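Local structure of group II chitinase (Ostrinia furnacalis, 6JAX) at residues 11-16 and 39-44; 17-22 and 56-61; 84-89 and 126-131. The protein probably cleaves chitin internally, this chain being one family 18 glycoside hydrolase domain of a much longer insect protein, with glucosamine sugars bound in its cleft. All blocks are in the same frame, centred on the assembly; numbering follows the deposited sequence. Where two conformers were deposited one is given.

Interaction 1 (11-16 and 39-44); sequences CYYTNW and IVYGFA. With GCS (2-amino-2-deoxy-beta-D-glucopyranose), chain C.
Tyr13 and Gly42 sit at the middle of a parallel strand pair, whose residues match in register from Cys11 with Ile39 to Thr14 with Gly42. Val40 N donates to Cys11 O, Tyr13 N to Val40 O at 2.8 Å, and Gly42 N to Tyr13 O. The last bond of the series runs from Asn15 N to Gly42 O, which it meets almost head-on (C=O...N 174°).

Side chains alternate between two faces. On one, the CG1 methyl of Val40 touches Tyr12 CE1 at 3.4 Å, and the Val40 CB lies off-centre over the ring as a CH-pi contact. On the other, Tyr13 and Tyr41 both hold CG anti to the backbone N, and this shared torsion lays their rings alongside each other, pointing the same way, with Tyr13 CE2 3.6 Å from Tyr41 CE2 and the planes 44° apart. Ile39 CG2 packs on Tyr13 CB, and Asn15 CB rests near Tyr41 OH.

Farther along, Trp16 CH2 approaches Phe43 CE2 rim to rim at 3.7 Å. The indole is sandwiched: Thr14 CB lies against one face, and C5 of the chain C glucosamine, 3.4 Å from Trp16 CD2, against the opposite one. A cis peptide precedes Phe43, and a water bridges Phe43 N and Asn15 OD1.

Further out, Cys11 is disulfide-bonded to Cys36, Tyr12 OH bonds Asp124, and Asp60 receives both Tyr41 OH and Asn15 ND2. These are the first two parallel strands of the family's TIM barrel. With Thr14 CB backing one face of the indole and the Phe43 rim at its edge, the opposite face of Trp16 is turned to the C-H groups of the sugar, a carbohydrate-aromatic platform at the barrel mouth.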
# COMPACT_ATOMS: atom_id res chain seq x y z
N CYS A 11 8.33 -2.44 -2.33
CA CYS A 11 7.44 -3.58 -2.47
C CYS A 11 6.95 -4.02 -1.10
O CYS A 11 7.76 -4.39 -0.25
CB CYS A 11 8.16 -4.75 -3.14
SG CYS A 11 8.72 -4.42 -4.79
N TYR A 12 5.63 -4.03 -0.90
CA TYR A 12 5.12 -4.62 0.33
C TYR A 12 5.06 -6.14 0.18
O TYR A 12 4.58 -6.66 -0.83
CB TYR A 12 3.74 -4.06 0.70
CG TYR A 12 3.87 -2.75 1.45
CD1 TYR A 12 4.04 -2.72 2.84
CD2 TYR A 12 3.85 -1.54 0.75
CE1 TYR A 12 4.19 -1.51 3.51
CE2 TYR A 12 4.02 -0.33 1.41
CZ TYR A 12 4.19 -0.33 2.78
OH TYR A 12 4.35 0.88 3.43
N TYR A 13 5.56 -6.82 1.20
CA TYR A 13 5.45 -8.26 1.38
C TYR A 13 4.40 -8.50 2.47
O TYR A 13 4.30 -7.71 3.41
CB TYR A 13 6.82 -8.85 1.80
CG TYR A 13 6.71 -10.27 2.29
CD1 TYR A 13 6.76 -11.32 1.39
CD2 TYR A 13 6.51 -10.55 3.64
CE1 TYR A 13 6.62 -12.65 1.84
CE2 TYR A 13 6.36 -11.85 4.09
CZ TYR A 13 6.40 -12.89 3.19
OH TYR A 13 6.25 -14.18 3.66
N THR A 14 3.59 -9.56 2.33
CA THR A 14 2.60 -9.87 3.37
C THR A 14 2.80 -11.30 3.88
O THR A 14 2.86 -12.24 3.08
CB THR A 14 1.15 -9.66 2.88
OG1 THR A 14 0.81 -10.60 1.85
CG2 THR A 14 0.99 -8.25 2.33
N ASN A 15 2.94 -11.46 5.20
CA ASN A 15 3.16 -12.82 5.71
C ASN A 15 1.93 -13.70 5.53
O ASN A 15 2.08 -14.92 5.37
CB ASN A 15 3.66 -12.81 7.17
CG ASN A 15 2.67 -12.20 8.16
OD1 ASN A 15 1.59 -11.74 7.79
ND2 ASN A 15 3.06 -12.19 9.45
N TRP A 16 0.72 -13.12 5.50
CA TRP A 16 -0.45 -13.98 5.45
C TRP A 16 -0.72 -14.56 4.06
O TRP A 16 -1.58 -15.44 3.93
CB TRP A 16 -1.70 -13.24 5.98
CG TRP A 16 -2.17 -12.08 5.16
CD1 TRP A 16 -3.11 -12.10 4.15
CD2 TRP A 16 -1.77 -10.71 5.30
NE1 TRP A 16 -3.29 -10.84 3.65
CE2 TRP A 16 -2.47 -9.97 4.33
CE3 TRP A 16 -0.85 -10.05 6.13
CZ2 TRP A 16 -2.31 -8.58 4.18
CZ3 TRP A 16 -0.69 -8.68 5.99
CH2 TRP A 16 -1.42 -7.96 5.02
N ILE A 39 11.97 -3.67 0.32
CA ILE A 39 10.91 -4.60 0.67
C ILE A 39 10.45 -4.25 2.07
O ILE A 39 11.29 -4.04 2.96
CB ILE A 39 11.38 -6.07 0.60
CG1 ILE A 39 11.73 -6.46 -0.83
CG2 ILE A 39 10.29 -7.00 1.12
CD1 ILE A 39 12.53 -7.76 -0.88
N VAL A 40 9.14 -4.18 2.27
CA VAL A 40 8.57 -3.84 3.57
C VAL A 40 7.71 -5.00 4.03
O VAL A 40 6.77 -5.39 3.32
CB VAL A 40 7.74 -2.54 3.53
CG1 VAL A 40 7.21 -2.23 4.93
CG2 VAL A 40 8.59 -1.37 2.98
N TYR A 41 8.00 -5.53 5.21
CA TYR A 41 7.38 -6.75 5.72
C TYR A 41 6.10 -6.38 6.47
O TYR A 41 6.16 -5.80 7.55
CB TYR A 41 8.36 -7.47 6.65
CG TYR A 41 7.96 -8.86 7.07
CD1 TYR A 41 6.90 -9.08 7.95
CD2 TYR A 41 8.68 -9.96 6.61
CE1 TYR A 41 6.56 -10.36 8.35
CE2 TYR A 41 8.36 -11.24 7.01
CZ TYR A 41 7.30 -11.44 7.88
OH TYR A 41 6.96 -12.72 8.27
N GLY A 42 4.94 -6.78 5.94
CA GLY A 42 3.68 -6.54 6.61
C GLY A 42 3.20 -7.83 7.26
O GLY A 42 3.08 -8.85 6.60
N PHE A 43 2.96 -7.78 8.58
CA PHE A 43 3.11 -6.67 9.51
C PHE A 43 3.62 -7.22 10.84
O PHE A 43 3.37 -8.39 11.15
CB PHE A 43 1.77 -6.00 9.82
CG PHE A 43 1.19 -5.25 8.69
CD1 PHE A 43 1.72 -4.04 8.31
CD2 PHE A 43 0.05 -5.73 8.04
CE1 PHE A 43 1.17 -3.33 7.27
CE2 PHE A 43 -0.51 -5.01 7.00
CZ PHE A 43 0.07 -3.81 6.62
N ALA A 44 4.26 -6.38 11.63
CA ALA A 44 4.27 -6.55 13.08
C ALA A 44 3.12 -5.72 13.67
O ALA A 44 2.56 -4.84 13.01
CB ALA A 44 5.61 -6.10 13.66
C1 GCS C . -4.62 -12.55 8.31
C2 GCS C . -6.02 -12.20 7.81
C3 GCS C . -5.95 -11.22 6.71
C4 GCS C . -5.45 -9.91 7.22
C5 GCS C . -4.05 -10.15 7.81
C6 GCS C . -3.52 -8.89 8.42
N2 GCS C . -6.79 -13.38 7.31
O3 GCS C . -7.26 -11.06 6.10
O4 GCS C . -5.41 -8.96 6.13
O5 GCS C . -4.01 -11.24 8.82
O6 GCS C . -4.30 -8.55 9.52
O HOH W 1 0.64 -9.49 9.31

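Interaction 2 (17-22 and 56-61); sequences SWYRPG and DTWSDY. With GCS (2-amino-2-deoxy-beta-D-glucopyranose), chain B.
Tyr19 and Asp56 meet through the one hydrogen bond between residues 17-22 and 56-61: Tyr19 OH donates to Asp56 OD2 at 2.7 Å, and OD2 receives it on its syn lone pair. The two side chains come from opposite directions, and OD2 lies at the edge of the phenol in its plane, with ring and carboxylate turned 30° from each other. Asp56 CG stands anti to the backbone N (chi1 175°), which carries the carboxylate out to the tyrosine. Asp56 is also the N-cap of helix 57-62, where its OD1 takes a weak bond from Ser59 N at 3.5 Å. Behind it, Asp56 N donates to Asp60 OD2 at 3.0 Å, reaching that oxygen from above the carboxylate plane.

The aromatic contacts centre on Trp58. Its CD1 touches Trp18 CZ3 at 3.5 Å, at the rim of the Trp18 ring; the six-membered ring of Trp18 and the five-membered ring of Trp58 lie within 29° of parallel but are slid apart and barely overlap. Tyr19 OH comes up to the edge of the Trp58 indole, 3.4 Å from CD1. Ser59 CB adds an apolar touch on Trp18 CE3, and Phe65 packs against Trp18 from outside the pair.

One face of the Tyr19 ring is given to the chain B glucosamine, with sugar O1 over the ring centre and sugar C2 3.8 Å from Tyr19 CE2. Tyr19 thus offers a ring face to a sugar in the cleft, while Trp18 and Trp58 join the loop to the helix start. The phenol hydroxyl is spent on a carboxylate that also makes the weak capping bond, and its bond to Asp56 probably limits the ring's movement, while the ring face, which that bond does not use, meets the sugar.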
# COMPACT_ATOMS: atom_id res chain seq x y z
N SER A 17 -0.00 -14.10 3.03
CA SER A 17 -0.15 -14.67 1.70
C SER A 17 0.35 -16.11 1.63
O SER A 17 0.10 -16.81 0.64
CB SER A 17 0.58 -13.79 0.67
OG SER A 17 1.97 -13.66 0.95
N TRP A 18 1.04 -16.57 2.68
CA TRP A 18 1.45 -17.97 2.79
C TRP A 18 0.24 -18.89 2.87
O TRP A 18 0.27 -20.02 2.35
CB TRP A 18 2.31 -18.14 4.04
CG TRP A 18 3.09 -19.39 4.15
CD1 TRP A 18 3.65 -20.10 3.13
CD2 TRP A 18 3.44 -20.05 5.35
NE1 TRP A 18 4.33 -21.19 3.64
CE2 TRP A 18 4.22 -21.18 5.00
CE3 TRP A 18 3.19 -19.80 6.71
CZ2 TRP A 18 4.73 -22.06 5.95
CZ3 TRP A 18 3.71 -20.68 7.65
CH2 TRP A 18 4.46 -21.80 7.27
N TYR A 19 -0.82 -18.43 3.54
CA TYR A 19 -2.00 -19.24 3.86
C TYR A 19 -3.04 -19.10 2.75
O TYR A 19 -4.14 -18.58 2.95
CB TYR A 19 -2.59 -18.81 5.20
CG TYR A 19 -1.63 -18.85 6.37
CD1 TYR A 19 -1.37 -20.04 7.04
CD2 TYR A 19 -1.00 -17.68 6.82
CE1 TYR A 19 -0.51 -20.09 8.11
CE2 TYR A 19 -0.13 -17.72 7.92
CZ TYR A 19 0.11 -18.93 8.56
OH TYR A 19 0.96 -19.00 9.64
N ARG A 20 -2.65 -19.55 1.57
CA ARG A 20 -3.50 -19.56 0.39
C ARG A 20 -3.33 -20.89 -0.33
O ARG A 20 -2.25 -21.49 -0.28
CB ARG A 20 -3.14 -18.41 -0.57
CG ARG A 20 -3.47 -17.06 0.05
CD ARG A 20 -3.25 -15.88 -0.90
NE ARG A 20 -3.65 -14.65 -0.21
CZ ARG A 20 -3.11 -13.45 -0.43
NH1 ARG A 20 -2.15 -13.31 -1.33
NH2 ARG A 20 -3.52 -12.41 0.28
N PRO A 21 -4.37 -21.36 -1.00
CA PRO A 21 -4.30 -22.67 -1.66
C PRO A 21 -3.59 -22.63 -3.00
O PRO A 21 -3.55 -21.60 -3.68
CB PRO A 21 -5.77 -23.03 -1.85
CG PRO A 21 -6.42 -21.71 -2.08
CD PRO A 21 -5.69 -20.74 -1.15
N GLY A 22 -3.04 -23.78 -3.38
CA GLY A 22 -2.52 -23.97 -4.73
C GLY A 22 -1.56 -22.87 -5.14
O GLY A 22 -0.62 -22.52 -4.43
N ASP A 56 2.44 -13.17 13.67
CA ASP A 56 2.16 -14.58 13.40
C ASP A 56 3.42 -15.37 13.75
O ASP A 56 4.31 -15.52 12.91
CB ASP A 56 1.75 -14.75 11.94
CG ASP A 56 1.55 -16.20 11.53
OD1 ASP A 56 1.60 -17.10 12.39
OD2 ASP A 56 1.34 -16.43 10.33
N THR A 57 3.50 -15.86 15.00
CA THR A 57 4.76 -16.49 15.41
C THR A 57 5.08 -17.72 14.58
O THR A 57 6.26 -17.99 14.33
CB THR A 57 4.73 -16.86 16.89
OG1 THR A 57 3.59 -17.68 17.15
CG2 THR A 57 4.63 -15.59 17.73
N TRP A 58 4.06 -18.46 14.13
CA TRP A 58 4.33 -19.66 13.34
C TRP A 58 5.12 -19.33 12.07
O TRP A 58 6.08 -20.02 11.73
CB TRP A 58 3.02 -20.37 12.98
CG TRP A 58 3.14 -21.58 12.07
CD1 TRP A 58 2.58 -21.74 10.83
CD2 TRP A 58 3.84 -22.81 12.35
NE1 TRP A 58 2.89 -22.98 10.32
CE2 TRP A 58 3.66 -23.66 11.23
CE3 TRP A 58 4.60 -23.27 13.42
CZ2 TRP A 58 4.22 -24.94 11.15
CZ3 TRP A 58 5.16 -24.54 13.35
CH2 TRP A 58 4.97 -25.36 12.22
N SER A 59 4.71 -18.29 11.34
CA SER A 59 5.47 -17.95 10.14
C SER A 59 6.69 -17.11 10.48
O SER A 59 7.83 -17.47 10.14
CB SER A 59 4.58 -17.23 9.12
OG SER A 59 4.07 -16.03 9.68
N ASP A 60 6.47 -15.98 11.16
CA ASP A 60 7.52 -14.99 11.39
C ASP A 60 8.72 -15.59 12.09
O ASP A 60 9.87 -15.26 11.77
CB ASP A 60 6.97 -13.82 12.24
CG ASP A 60 5.77 -13.15 11.62
OD1 ASP A 60 5.58 -13.28 10.39
OD2 ASP A 60 5.02 -12.49 12.37
N TYR A 61 8.48 -16.41 13.12
CA TYR A 61 9.53 -16.97 13.96
C TYR A 61 9.78 -18.44 13.65
O TYR A 61 10.89 -18.82 13.26
CB TYR A 61 9.15 -16.82 15.45
CG TYR A 61 9.12 -15.41 15.99
CD1 TYR A 61 9.88 -14.40 15.40
CD2 TYR A 61 8.35 -15.09 17.10
CE1 TYR A 61 9.86 -13.10 15.91
CE2 TYR A 61 8.33 -13.78 17.62
CZ TYR A 61 9.09 -12.80 17.01
OH TYR A 61 9.08 -11.52 17.51
C1 GCS B . -4.05 -17.72 9.97
C2 GCS B . -2.89 -16.80 10.29
C3 GCS B . -3.22 -15.35 10.16
C4 GCS B . -4.00 -14.90 8.93
C5 GCS B . -5.03 -15.98 8.50
C6 GCS B . -5.35 -15.98 7.05
N2 GCS B . -2.47 -17.14 11.69
O1 GCS B . -3.60 -19.00 9.96
O3 GCS B . -1.95 -14.64 10.16
O4 GCS B . -4.66 -13.65 9.28
O5 GCS B . -4.58 -17.38 8.62
O6 GCS B . -5.96 -17.22 6.79

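Interaction 3 (84-89 and 126-131); sequences GGWNDS and DWEYPK. With GCS (2-amino-2-deoxy-beta-D-glucopyranose), chain D; GCS (2-amino-2-deoxy-beta-D-glucopyranose), chain E; GCS (2-amino-2-deoxy-beta-D-glucopyranose), chain C; GCS (2-amino-2-deoxy-beta-D-glucopyranose), chain F.
Ser89 OG is held from two sides: it accepts from Glu128 N at 2.9 Å in a nearly straight bond (173°) and donates to Gly85 O at 2.7 Å, coming from above the carbonyl plane. Gly85 N in turn gives its proton to Asp126 O at 2.8 Å, continuing the parallel pairing of Gly84 with Asp126. Trp127 NE1 donates to a water at 2.8 Å that also lies within bonding distance of Ser89 O.

Residues 126-128, Asp-Trp-Glu, complete the DxxDxDxE signature of family 18, which runs along strand 122-126 of the TIM barrel and just past its end; in relatives the glutamate is the general acid, consistent with its place here beside the sugars. The Glu128 side chain is extended beyond CG. Its carboxylate oxygen Glu128 OE1 lies in the plane of the Trp86 ring at its edge, 3.4 Å from Trp86 CE3, with carboxylate and indole planes 67° apart. Over one face of that ring sits the chain D glucosamine, its C4 above the centre, while C1 of the chain F sugar is 3.8 Å from Trp86 CH2.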
# COMPACT_ATOMS: atom_id res chain seq x y z
N GLY A 84 1.67 -2.20 12.13
CA GLY A 84 0.31 -1.73 12.03
C GLY A 84 -0.52 -2.48 11.01
O GLY A 84 -0.72 -3.70 11.11
N GLY A 85 -1.01 -1.75 10.01
CA GLY A 85 -1.95 -2.28 9.06
C GLY A 85 -3.38 -2.02 9.51
O GLY A 85 -3.64 -1.57 10.62
N TRP A 86 -4.32 -2.30 8.60
CA TRP A 86 -5.72 -1.94 8.85
C TRP A 86 -6.27 -2.61 10.12
O TRP A 86 -6.83 -1.93 10.99
CB TRP A 86 -6.58 -2.32 7.65
CG TRP A 86 -8.05 -2.04 7.86
CD1 TRP A 86 -9.02 -2.93 8.23
CD2 TRP A 86 -8.70 -0.77 7.71
NE1 TRP A 86 -10.24 -2.29 8.32
CE2 TRP A 86 -10.07 -0.97 7.99
CE3 TRP A 86 -8.26 0.50 7.35
CZ2 TRP A 86 -11.00 0.07 7.92
CZ3 TRP A 86 -9.19 1.53 7.28
CH2 TRP A 86 -10.54 1.30 7.56
N ASN A 87 -6.15 -3.93 10.22
CA ASN A 87 -6.78 -4.62 11.35
C ASN A 87 -6.19 -4.16 12.67
O ASN A 87 -6.91 -3.98 13.67
CB ASN A 87 -6.61 -6.13 11.22
CG ASN A 87 -7.53 -6.75 10.18
OD1 ASN A 87 -8.25 -6.05 9.47
ND2 ASN A 87 -7.48 -8.07 10.07
N ASP A 88 -4.87 -3.97 12.73
CA ASP A 88 -4.26 -3.56 13.99
C ASP A 88 -4.63 -2.13 14.35
O ASP A 88 -4.47 -1.73 15.51
CB ASP A 88 -2.73 -3.71 13.95
CG ASP A 88 -2.14 -3.97 15.32
OD1 ASP A 88 -2.70 -4.82 16.05
OD2 ASP A 88 -1.12 -3.35 15.67
N SER A 89 -5.11 -1.35 13.39
CA SER A 89 -5.46 0.04 13.65
C SER A 89 -6.89 0.20 14.16
O SER A 89 -7.35 1.33 14.31
CB SER A 89 -5.26 0.87 12.38
OG SER A 89 -3.91 0.81 11.95
N ASP A 126 2.58 2.04 9.73
CA ASP A 126 1.34 1.93 8.97
C ASP A 126 0.14 1.98 9.92
O ASP A 126 -0.68 1.07 9.98
CB ASP A 126 1.30 0.65 8.14
CG ASP A 126 0.10 0.60 7.19
OD1 ASP A 126 -0.55 1.65 6.97
OD2 ASP A 126 -0.21 -0.49 6.67
N TRP A 127 0.04 3.07 10.68
CA TRP A 127 -1.13 3.31 11.52
C TRP A 127 -2.20 3.95 10.66
O TRP A 127 -1.99 5.01 10.07
CB TRP A 127 -0.75 4.23 12.69
CG TRP A 127 -1.91 4.67 13.55
CD1 TRP A 127 -3.15 4.10 13.64
CD2 TRP A 127 -1.89 5.74 14.51
NE1 TRP A 127 -3.93 4.78 14.56
CE2 TRP A 127 -3.17 5.79 15.11
CE3 TRP A 127 -0.93 6.67 14.90
CZ2 TRP A 127 -3.50 6.73 16.08
CZ3 TRP A 127 -1.25 7.61 15.88
CH2 TRP A 127 -2.53 7.63 16.46
N GLU A 128 -3.37 3.30 10.56
CA GLU A 128 -4.45 3.76 9.70
C GLU A 128 -5.65 4.16 10.58
O GLU A 128 -6.54 3.35 10.79
CB GLU A 128 -4.81 2.66 8.67
CG GLU A 128 -3.58 2.24 7.86
CD GLU A 128 -3.88 1.36 6.66
OE1 GLU A 128 -5.06 1.03 6.42
OE2 GLU A 128 -2.91 0.99 5.95
N TYR A 129 -5.69 5.40 11.08
CA TYR A 129 -4.77 6.52 10.83
C TYR A 129 -4.76 7.37 12.10
O TYR A 129 -5.72 7.31 12.88
CB TYR A 129 -5.25 7.40 9.66
CG TYR A 129 -5.24 6.68 8.34
CD1 TYR A 129 -4.06 6.58 7.60
CD2 TYR A 129 -6.38 6.05 7.87
CE1 TYR A 129 -4.02 5.89 6.41
CE2 TYR A 129 -6.35 5.36 6.67
CZ TYR A 129 -5.18 5.30 5.94
OH TYR A 129 -5.15 4.60 4.76
N PRO A 130 -3.72 8.18 12.30
CA PRO A 130 -3.78 9.15 13.41
C PRO A 130 -5.04 9.99 13.28
O PRO A 130 -5.39 10.43 12.19
CB PRO A 130 -2.51 10.00 13.21
CG PRO A 130 -1.61 9.18 12.35
CD PRO A 130 -2.52 8.36 11.46
N LYS A 131 -5.72 10.19 14.41
CA LYS A 131 -6.94 10.99 14.52
C LYS A 131 -8.12 10.26 13.88
O LYS A 131 -9.10 9.95 14.55
CB LYS A 131 -6.75 12.38 13.89
CG LYS A 131 -7.48 13.51 14.61
CD LYS A 131 -8.97 13.51 14.32
CE LYS A 131 -9.67 14.65 15.08
NZ LYS A 131 -11.12 14.59 14.87
C1 GCS D . -9.60 -4.00 4.70
C2 GCS D . -10.95 -3.38 5.05
C3 GCS D . -11.26 -2.20 4.20
C4 GCS D . -10.16 -1.17 4.20
C5 GCS D . -8.85 -1.85 3.80
C6 GCS D . -7.69 -0.91 3.87
N2 GCS D . -12.01 -4.43 4.90
O3 GCS D . -12.53 -1.66 4.66
O4 GCS D . -10.39 -0.15 3.21
O5 GCS D . -8.55 -2.95 4.70
O6 GCS D . -6.51 -1.67 3.76
C1 GCS E . -6.40 -7.92 6.22
C2 GCS E . -5.97 -6.71 5.41
C3 GCS E . -6.95 -5.59 5.56
C4 GCS E . -8.34 -5.98 5.14
C5 GCS E . -8.77 -7.31 5.77
C6 GCS E . -9.94 -7.85 5.00
N2 GCS E . -4.60 -6.28 5.84
O3 GCS E . -6.47 -4.51 4.71
O4 GCS E . -9.32 -5.05 5.63
O5 GCS E . -7.74 -8.36 5.75
O6 GCS E . -10.54 -8.83 5.81
C1 GCS C . -4.62 -12.55 8.31
C2 GCS C . -6.02 -12.20 7.81
C3 GCS C . -5.95 -11.22 6.71
C4 GCS C . -5.45 -9.91 7.22
C5 GCS C . -4.05 -10.15 7.81
C6 GCS C . -3.52 -8.89 8.42
N2 GCS C . -6.79 -13.38 7.31
O3 GCS C . -7.26 -11.06 6.10
O4 GCS C . -5.41 -8.96 6.13
O5 GCS C . -4.01 -11.24 8.82
O6 GCS C . -4.30 -8.55 9.52
C1 GCS F . -10.96 1.01 3.82
C2 GCS F . -10.73 2.28 3.00
C3 GCS F . -11.39 3.44 3.66
C4 GCS F . -12.86 3.24 3.95
C5 GCS F . -13.08 1.91 4.66
C6 GCS F . -14.55 1.59 4.75
N2 GCS F . -9.26 2.54 2.95
O3 GCS F . -11.22 4.63 2.84
O4 GCS F . -13.30 4.21 4.89
O5 GCS F . -12.42 0.78 4.00
O6 GCS F . -14.67 0.30 5.29
O HOH W 2 -6.54 3.78 15.10

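From the N terminus, strand 8-14 leads into interaction 1, which joins it to strand 38-46 and closes the loop between them. Interaction 2 starts directly after, at residues 17-22, and its partner 56-61 follows strand 52-54, so the two contacts cross along the chain; Asp60 of the helix start joins the two. Interaction 3 comes later, in series, closing the helical excursion between strands 78-84 and 122-126. Ala44 O receives Gly84 N, and the Phe43 ring packs on Gly85 and Asp126, tying interaction 1 to interaction 3. Interactions 2 and 3 do not touch, their nearest atoms being about 10 Å apart.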